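Local coordinates for secretion protein Snm4 (Mycobacterium xenopi, PDB 7B7J) that probably forms, as EccD5, part of the ESX-5 type VII secretion pore complex of mycobacteria, here represented by its cytosolic ubiquitin-like domain, at residues A[30-35]-A[51-56]; A[81-86]-A[90-95]. One frame throughout, in Å; residues are numbered along the deposited sequence.

Contact 1. Residues A[30-35]-A[51-56]; sequences VQIAVV and KVVNTR
Ile32 supplies most of the apolar contact from strand 30-35, and it meets two residues one helical turn apart, Val53 and Arg56. Its CD1 lies 3.9 Å from CG1 of Val53 and 4.0 Å from CG2 of Val53, so the methyl end sits against both branches of the valine. With CG1 of Ile32 anti to the carbonyl carbon (chi1 -58°) and the chain extended at chi2, CD1 points at the helix. One bond further back, CG1 of Ile32 touches CG of Arg56 at 3.9 Å, with the isoleucine and the arginine heading opposite ways. A looser pair follows along the strand, where CG1 of Val34 comes to 4.5 Å from CG1 of Val52 at the surface edge.

The polar link is indirect. The arginine chain leaves the helix with CG anti to the backbone N (chi1 -170°) and bends at chi2, so that beyond CG it runs outward, away from Ile32. A water accepts from NE of Arg56 at 2.7 Å and donates to the backbone O of Gln31 at 3.0 Å, bridging side chain and strand main chain.

The axes of 30-35 and 51-56 approach to 10.0 Å at 126°. Helix 42-60 packs on a mixed sheet ordered 30-37, 20-27, 99-107, 70-76, a topology consistent with the beta-grasp fold of ubiquitin and its YukD relatives. Strand 30-37 is an outermost strand, and its inner neighbour 20-27 pairs with it through Ile32 to Ile25 and Val34 to Val23. That neighbour also extends the apolar layer, since Val53 reaches Ala27 and Val34 touches Val23.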
ATOM      1  N   VAL A  30       8.482   8.684  -0.424  1.00 31.18           N
ATOM      2  CA  VAL A  30       9.471   7.779   0.238  1.00 31.10           C
ATOM      3  C   VAL A  30       9.234   6.343  -0.237  1.00 30.66           C
ATOM      4  O   VAL A  30       8.075   5.958  -0.316  1.00 29.56           O
ATOM      5  CB  VAL A  30       9.356   7.870   1.773  1.00 31.21           C
ATOM      6  CG1 VAL A  30      10.126   6.780   2.497  1.00 35.30           C
ATOM      7  CG2 VAL A  30       9.757   9.243   2.286  1.00 37.34           C
ATOM      8  N   GLN A  31      10.302   5.607  -0.552  1.00 29.73           N
ATOM      9  CA  GLN A  31      10.078   4.145  -0.899  1.00 30.79           C
ATOM     10  C   GLN A  31      10.322   3.354   0.336  1.00 27.41           C
ATOM     11  O   GLN A  31      11.422   3.426   1.025  1.00 29.16           O
ATOM     12  CB  GLN A  31      11.106   3.789  -1.971  1.00 32.21           C
ATOM     13  CG  GLN A  31      11.088   2.350  -2.424  1.00 28.79           C
ATOM     14  CD  GLN A  31      11.685   2.246  -3.798  1.00 30.69           C
ATOM     15  OE1 GLN A  31      11.172   1.557  -4.651  1.00 30.15           O
ATOM     16  NE2 GLN A  31      12.947   2.737  -3.988  1.00 32.16           N
ATOM     17  N   ILE A  32       9.483   2.414   0.581  1.00 25.99           N
ATOM     18  CA  ILE A  32       9.575   1.451   1.716  1.00 27.13           C
ATOM     19  C   ILE A  32       9.445  -0.002   1.229  1.00 29.93           C
ATOM     20  O   ILE A  32       8.502  -0.293   0.569  1.00 28.83           O
ATOM     21  CB  ILE A  32       8.446   1.781   2.678  1.00 30.92           C
ATOM     22  CG1 ILE A  32       8.549   3.234   3.176  1.00 28.95           C
ATOM     23  CG2 ILE A  32       8.354   0.817   3.855  1.00 31.42           C
ATOM     24  CD1 ILE A  32       7.225   3.726   3.572  1.00 33.04           C
ATOM     25  N   ALA A  33      10.477  -0.805   1.512  1.00 26.32           N
ATOM     26  CA  ALA A  33      10.473  -2.190   1.068  1.00 29.30           C
ATOM     27  C   ALA A  33       9.714  -2.982   2.156  1.00 28.95           C
ATOM     28  O   ALA A  33      10.060  -2.874   3.382  1.00 27.63           O
ATOM     29  CB  ALA A  33      11.908  -2.692   0.992  1.00 28.48           C
ATOM     30  N   VAL A  34       8.824  -3.867   1.744  1.00 26.16           N
ATOM     31  CA  VAL A  34       8.165  -4.785   2.698  1.00 27.23           C
ATOM     32  C   VAL A  34       8.017  -6.147   2.136  1.00 27.36           C
ATOM     33  O   VAL A  34       7.815  -6.250   0.971  1.00 28.59           O
ATOM     34  CB  VAL A  34       6.746  -4.201   3.003  1.00 33.19           C
ATOM     35  CG1 VAL A  34       6.779  -2.965   3.885  1.00 44.99           C
ATOM     36  CG2 VAL A  34       5.930  -3.899   1.864  1.00 34.04           C
ATOM     37  N   VAL A  35       7.950  -7.066   2.996  1.00 26.36           N
ATOM     38  CA  VAL A  35       7.567  -8.481   2.757  1.00 28.51           C
ATOM     39  C   VAL A  35       6.135  -8.653   3.127  1.00 27.78           C
ATOM     40  O   VAL A  35       5.811  -8.547   4.311  1.00 28.86           O
ATOM     41  CB  VAL A  35       8.524  -9.462   3.399  1.00 31.22           C
ATOM     42  CG1 VAL A  35       8.196 -10.897   2.986  1.00 33.63           C
ATOM     43  CG2 VAL A  35      10.072  -9.319   3.120  1.00 29.35           C
ATOM     44  N   LYS A  51      -0.205   1.586   8.759  1.00 30.80           N
ATOM     45  CA  LYS A  51       0.411   1.759  10.098  1.00 35.04           C
ATOM     46  C   LYS A  51       1.930   1.541  10.021  1.00 30.63           C
ATOM     47  O   LYS A  51       2.659   2.309  10.635  1.00 31.04           O
ATOM     48  CB  LYS A  51      -0.233   0.826  11.123  1.00 39.90           C
ATOM     49  CG  LYS A  51      -1.299   1.473  11.993  1.00 53.76           C
ATOM     50  CD  LYS A  51      -1.562   0.708  13.264  1.00 51.25           C
ATOM     51  CE  LYS A  51      -0.837   1.282  14.461  1.00 62.29           C
ATOM     52  NZ  LYS A  51      -1.685   1.241  15.675  1.00 58.81           N
ATOM     53  N   VAL A  52       2.356   0.507   9.288  1.00 32.16           N
ATOM     54  CA  VAL A  52       3.830   0.260   9.181  1.00 30.12           C
ATOM     55  C   VAL A  52       4.402   1.453   8.456  1.00 29.11           C
ATOM     56  O   VAL A  52       5.554   1.841   8.767  1.00 30.71           O
ATOM     57  CB  VAL A  52       3.976  -1.113   8.428  1.00 36.17           C
ATOM     58  CG1 VAL A  52       5.301  -1.264   7.766  1.00 43.06           C
ATOM     59  CG2 VAL A  52       3.682  -2.190   9.457  1.00 37.48           C
ATOM     60  N   VAL A  53       3.784   1.862   7.329  1.00 27.82           N
ATOM     61  CA  VAL A  53       4.245   3.046   6.591  1.00 27.65           C
ATOM     62  C   VAL A  53       4.478   4.198   7.523  1.00 31.87           C
ATOM     63  O   VAL A  53       5.488   5.007   7.384  1.00 29.18           O
ATOM     64  CB  VAL A  53       3.457   3.272   5.354  1.00 27.50           C
ATOM     65  CG1 VAL A  53       3.615   4.700   4.802  1.00 32.74           C
ATOM     66  CG2 VAL A  53       3.658   2.169   4.373  1.00 30.00           C
ATOM     67  N   ASN A  54       3.425   4.576   8.275  1.00 29.90           N
ATOM     68  CA  ASN A  54       3.478   5.726   9.171  1.00 31.44           C
ATOM     69  C   ASN A  54       4.620   5.544  10.186  1.00 32.84           C
ATOM     70  O   ASN A  54       5.138   6.601  10.557  1.00 34.62           O
ATOM     71  CB  ASN A  54       2.145   6.025   9.781  1.00 35.89           C
ATOM     72  CG  ASN A  54       1.254   6.778   8.777  1.00 38.24           C
ATOM     73  OD1 ASN A  54       1.663   7.337   7.766  1.00 39.36           O
ATOM     74  ND2 ASN A  54      -0.090   6.697   9.012  1.00 37.93           N
ATOM     75  N   THR A  55       4.845   4.350  10.724  1.00 34.10           N
ATOM     76  CA  THR A  55       5.988   4.151  11.620  1.00 34.71           C
ATOM     77  C   THR A  55       7.290   4.597  10.865  1.00 32.12           C
ATOM     78  O   THR A  55       8.038   5.246  11.452  1.00 39.72           O
ATOM     79  CB  THR A  55       6.049   2.704  12.065  1.00 40.65           C
ATOM     80  OG1 THR A  55       4.867   2.634  12.872  1.00 44.06           O
ATOM     81  CG2 THR A  55       7.244   2.460  12.982  1.00 45.88           C
ATOM     82  N   ARG A  56       7.482   4.087   9.655  1.00 33.43           N
ATOM     83  CA  ARG A  56       8.678   4.466   8.885  1.00 33.36           C
ATOM     84  C   ARG A  56       8.759   5.962   8.656  1.00 31.82           C
ATOM     85  O   ARG A  56       9.793   6.607   8.774  1.00 29.94           O
ATOM     86  CB  ARG A  56       8.626   3.578   7.635  1.00 30.57           C
ATOM     87  CG  ARG A  56       9.903   3.667   6.854  1.00 40.00           C
ATOM     88  CD  ARG A  56      11.189   3.351   7.603  1.00 40.11           C
ATOM     89  NE  ARG A  56      12.226   3.396   6.488  1.00 38.17           N
ATOM     90  CZ  ARG A  56      13.516   3.002   6.707  1.00 45.06           C
ATOM     91  NH1 ARG A  56      13.835   2.622   7.953  1.00 41.16           N
ATOM     92  NH2 ARG A  56      14.406   2.891   5.681  1.00 40.15           N
TER
HETATM   93  O   HOH W   1      12.361   3.060   3.808  1.00 37.29           O

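Contact 2. Residues A[81-86]-A[90-95]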
ATOM      1  N   THR A  81      -4.207   3.130 -11.425  1.00 31.87           N
ATOM      2  CA  THR A  81      -5.088   1.941 -11.285  1.00 28.17           C
ATOM      3  C   THR A  81      -5.029   1.321  -9.916  1.00 28.42           C
ATOM      4  O   THR A  81      -4.026   0.836  -9.438  1.00 27.20           O
ATOM      5  CB  THR A  81      -4.861   0.857 -12.374  1.00 33.79           C
ATOM      6  OG1 THR A  81      -4.930   1.537 -13.574  1.00 33.27           O
ATOM      7  CG2 THR A  81      -5.834  -0.332 -12.358  1.00 34.38           C
ATOM      8  N   PRO A  82      -6.184   1.158  -9.246  1.00 28.76           N
ATOM      9  CA  PRO A  82      -6.162   0.585  -7.910  1.00 28.91           C
ATOM     10  C   PRO A  82      -6.161  -0.942  -7.942  1.00 30.35           C
ATOM     11  O   PRO A  82      -6.891  -1.490  -8.778  1.00 34.72           O
ATOM     12  CB  PRO A  82      -7.448   1.175  -7.293  1.00 35.78           C
ATOM     13  CG  PRO A  82      -8.281   1.366  -8.437  1.00 36.59           C
ATOM     14  CD  PRO A  82      -7.521   1.782  -9.631  1.00 33.82           C
ATOM     15  N   LEU A  83      -5.471  -1.536  -7.043  1.00 30.92           N
ATOM     16  CA  LEU A  83      -5.632  -3.005  -6.828  1.00 31.41           C
ATOM     17  C   LEU A  83      -7.074  -3.254  -6.356  1.00 32.59           C
ATOM     18  O   LEU A  83      -7.582  -2.429  -5.543  1.00 33.90           O
ATOM     19  CB  LEU A  83      -4.641  -3.618  -5.832  1.00 31.86           C
ATOM     20  CG  LEU A  83      -3.126  -3.539  -6.247  1.00 30.07           C
ATOM     21  CD1 LEU A  83      -2.267  -4.259  -5.268  1.00 31.55           C
ATOM     22  CD2 LEU A  83      -2.913  -3.945  -7.682  1.00 32.02           C
ATOM     23  N   ARG A  84      -7.706  -4.358  -6.613  1.00 32.81           N
ATOM     24  CA  ARG A  84      -8.995  -4.875  -6.157  1.00 33.04           C
ATOM     25  C   ARG A  84      -8.851  -5.286  -4.746  1.00 32.76           C
ATOM     26  O   ARG A  84      -7.899  -5.971  -4.417  1.00 30.38           O
ATOM     27  CB  ARG A  84      -9.485  -5.999  -7.104  1.00 36.25           C
ATOM     28  CG  ARG A  84      -9.756  -5.402  -8.472  1.00 41.71           C
ATOM     29  CD  ARG A  84     -10.146  -6.266  -9.573  1.00 62.17           C
ATOM     30  NE  ARG A  84     -11.393  -6.706  -9.015  1.00 71.78           N
ATOM     31  CZ  ARG A  84     -12.179  -7.625  -9.533  1.00 75.14           C
ATOM     32  NH1 ARG A  84     -11.801  -8.237 -10.635  1.00 69.23           N
ATOM     33  NH2 ARG A  84     -13.347  -7.894  -8.955  1.00 77.53           N
ATOM     34  N   PRO A  85      -9.729  -4.981  -3.934  1.00 32.54           N
ATOM     35  CA  PRO A  85      -9.589  -5.276  -2.515  1.00 34.17           C
ATOM     36  C   PRO A  85      -9.732  -6.771  -2.279  1.00 36.82           C
ATOM     37  O   PRO A  85      -9.132  -7.282  -1.265  1.00 33.90           O
ATOM     38  CB  PRO A  85     -10.722  -4.506  -1.848  1.00 38.40           C
ATOM     39  CG  PRO A  85     -11.689  -4.399  -2.996  1.00 46.53           C
ATOM     40  CD  PRO A  85     -10.857  -4.037  -4.200  1.00 35.85           C
ATOM     41  N   ASN A  86     -10.571  -7.379  -3.076  1.00 35.63           N
ATOM     42  CA  ASN A  86     -10.971  -8.792  -2.802  1.00 38.42           C
ATOM     43  C   ASN A  86      -9.972  -9.839  -3.405  1.00 40.05           C
ATOM     44  O   ASN A  86     -10.135 -11.001  -3.178  1.00 38.57           O
ATOM     45  CB  ASN A  86     -12.329  -9.104  -3.392  1.00 42.68           C
ATOM     46  CG  ASN A  86     -12.401  -8.689  -4.877  1.00 51.00           C
ATOM     47  OD1 ASN A  86     -12.121  -7.531  -5.347  1.00 45.20           O
ATOM     48  ND2 ASN A  86     -12.939  -9.635  -5.665  1.00 57.89           N
ATOM     49  N   THR A  90      -0.804 -11.977  -5.664  1.00 29.29           N
ATOM     50  CA  THR A  90      -0.534 -12.988  -6.736  1.00 32.27           C
ATOM     51  C   THR A  90      -1.636 -12.929  -7.800  1.00 33.84           C
ATOM     52  O   THR A  90      -1.286 -12.997  -9.033  1.00 32.41           O
ATOM     53  CB  THR A  90      -0.384 -14.389  -6.130  1.00 33.68           C
ATOM     54  OG1 THR A  90       0.704 -14.210  -5.224  1.00 35.30           O
ATOM     55  CG2 THR A  90      -0.228 -15.547  -7.085  1.00 37.36           C
ATOM     56  N   GLU A  91      -2.864 -12.935  -7.364  1.00 32.31           N
ATOM     57  CA  GLU A  91      -3.991 -12.972  -8.358  1.00 36.21           C
ATOM     58  C   GLU A  91      -3.977 -11.754  -9.219  1.00 35.00           C
ATOM     59  O   GLU A  91      -4.532 -11.859 -10.365  1.00 34.93           O
ATOM     60  CB  GLU A  91      -5.260 -13.016  -7.570  1.00 36.37           C
ATOM     61  CG  GLU A  91      -5.591 -14.408  -7.009  1.00 37.39           C
ATOM     62  CD  GLU A  91      -6.796 -14.450  -6.057  1.00 44.84           C
ATOM     63  OE1 GLU A  91      -7.013 -13.554  -5.229  1.00 36.61           O
ATOM     64  OE2 GLU A  91      -7.482 -15.464  -5.992  1.00 47.48           O
ATOM     65  N   GLN A  92      -3.393 -10.622  -8.821  1.00 30.49           N
ATOM     66  CA  GLN A  92      -3.388  -9.355  -9.535  1.00 32.63           C
ATOM     67  C   GLN A  92      -2.052  -9.223 -10.240  1.00 30.31           C
ATOM     68  O   GLN A  92      -1.716  -8.085 -10.615  1.00 32.80           O
ATOM     69  CB  GLN A  92      -3.764  -8.186  -8.602  1.00 30.80           C
ATOM     70  CG  GLN A  92      -5.151  -8.441  -8.108  1.00 33.64           C
ATOM     71  CD  GLN A  92      -5.580  -7.287  -7.280  1.00 34.86           C
ATOM     72  OE1 GLN A  92      -6.134  -6.315  -7.869  1.00 34.52           O
ATOM     73  NE2 GLN A  92      -5.541  -7.410  -5.976  1.00 30.94           N
ATOM     74  N   GLU A  93      -1.200 -10.195 -10.213  1.00 31.17           N
ATOM     75  CA  GLU A  93       0.125 -10.225 -10.905  1.00 31.57           C
ATOM     76  C   GLU A  93       1.012  -9.162 -10.354  1.00 32.73           C
ATOM     77  O   GLU A  93       1.823  -8.527 -11.046  1.00 33.47           O
ATOM     78  CB  GLU A  93      -0.060  -9.979 -12.375  1.00 34.88           C
ATOM     79  CG  GLU A  93      -0.803 -11.034 -13.097  1.00 41.39           C
ATOM     80  CD  GLU A  93      -0.869 -10.746 -14.602  1.00 54.41           C
ATOM     81  OE1 GLU A  93      -0.283 -11.489 -15.359  1.00 54.56           O
ATOM     82  OE2 GLU A  93      -1.427  -9.687 -15.039  1.00 58.57           O
ATOM     83  N   VAL A  94       1.063  -9.023  -9.031  1.00 28.03           N
ATOM     84  CA  VAL A  94       2.043  -8.179  -8.365  1.00 26.53           C
ATOM     85  C   VAL A  94       3.068  -9.163  -7.777  1.00 27.67           C
ATOM     86  O   VAL A  94       2.763 -10.032  -6.945  1.00 28.61           O
ATOM     87  CB  VAL A  94       1.443  -7.354  -7.198  1.00 27.38           C
ATOM     88  CG1 VAL A  94       2.516  -6.458  -6.543  1.00 30.92           C
ATOM     89  CG2 VAL A  94       0.255  -6.565  -7.729  1.00 27.95           C
ATOM     90  N   TYR A  95       4.251  -9.051  -8.264  1.00 25.73           N
ATOM     91  CA  TYR A  95       5.389  -9.996  -7.889  1.00 28.27           C
ATOM     92  C   TYR A  95       6.566  -9.284  -7.239  1.00 28.91           C
ATOM     93  O   TYR A  95       6.611  -8.040  -7.141  1.00 24.62           O
ATOM     94  CB  TYR A  95       5.822 -10.560  -9.167  1.00 31.05           C
ATOM     95  CG  TYR A  95       4.745 -11.360  -9.865  1.00 33.18           C
ATOM     96  CD1 TYR A  95       3.911 -12.234  -9.191  1.00 39.87           C
ATOM     97  CD2 TYR A  95       4.505 -11.074 -11.175  1.00 39.56           C
ATOM     98  CE1 TYR A  95       2.891 -12.935  -9.851  1.00 47.03           C
ATOM     99  CE2 TYR A  95       3.539 -11.808 -11.858  1.00 43.58           C
ATOM    100  CZ  TYR A  95       2.759 -12.725 -11.209  1.00 40.47           C
ATOM    101  OH  TYR A  95       1.849 -13.442 -11.968  1.00 50.83           O
TER
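The carboxamide oxygen OE1 of Gln92 accepts the backbone N-H of Arg84 at 2.8 Å, with an N-H...O angle of 161° and the donor tilted slightly from the carbonyl plane. The other end of the same amide answers: NE2 of Gln92 donates to the backbone O of Arg84 at 3.2 Å. Its angle of 146° marks a more bent bond; it arrives on a lone pair of that carbonyl, while the acceptor lies out of the plane of the glutamine amide. NE2 also makes a weak bond to Ser88 O.

An extended side chain beyond CG, with chi2 at -176°, delivers the amide to the main chain of 81-86. OE1 also lies near CB of Leu83 (3.7 Å) and CB of Arg84 (3.5 Å), whereas the guanidinium of Arg84 leads away. Beside the amide, CD2 of Leu83 meets CG2 of Val94 at 4.1 Å.

Both segments belong to the long connection between strands 70-76 and 99-107; Leu83 is backbone-bonded to Leu75, and Ile42, starting helix 42-60, touches Leu83 and Gln92. The polar link rests on one side-chain amide, which pairs with both N-H and C=O of Arg84, much as a strand partner would, while Leu83 and Val94 add an apolar contact.

How the contacts relate
Both contacts are only partly buried: contact 1 has two buried residues, Ile32 and Val53, contact 2 one, Val94. They lie on opposite sides of the chain's centre, with their own centres 19 Å apart and nearest atoms about 8 Å apart. Contact 1 joins two regular elements, an outer strand of the sheet and helix 42-60, through apolar side chains, with one water bridge at its surface. Contact 2 ties together two parts of the connection between strands 70-76 and 99-107, and direct side-chain-to-backbone bonds dominate it. Helix 42-60 is common ground: it provides a segment of contact 1, while its beginning borders contact 2.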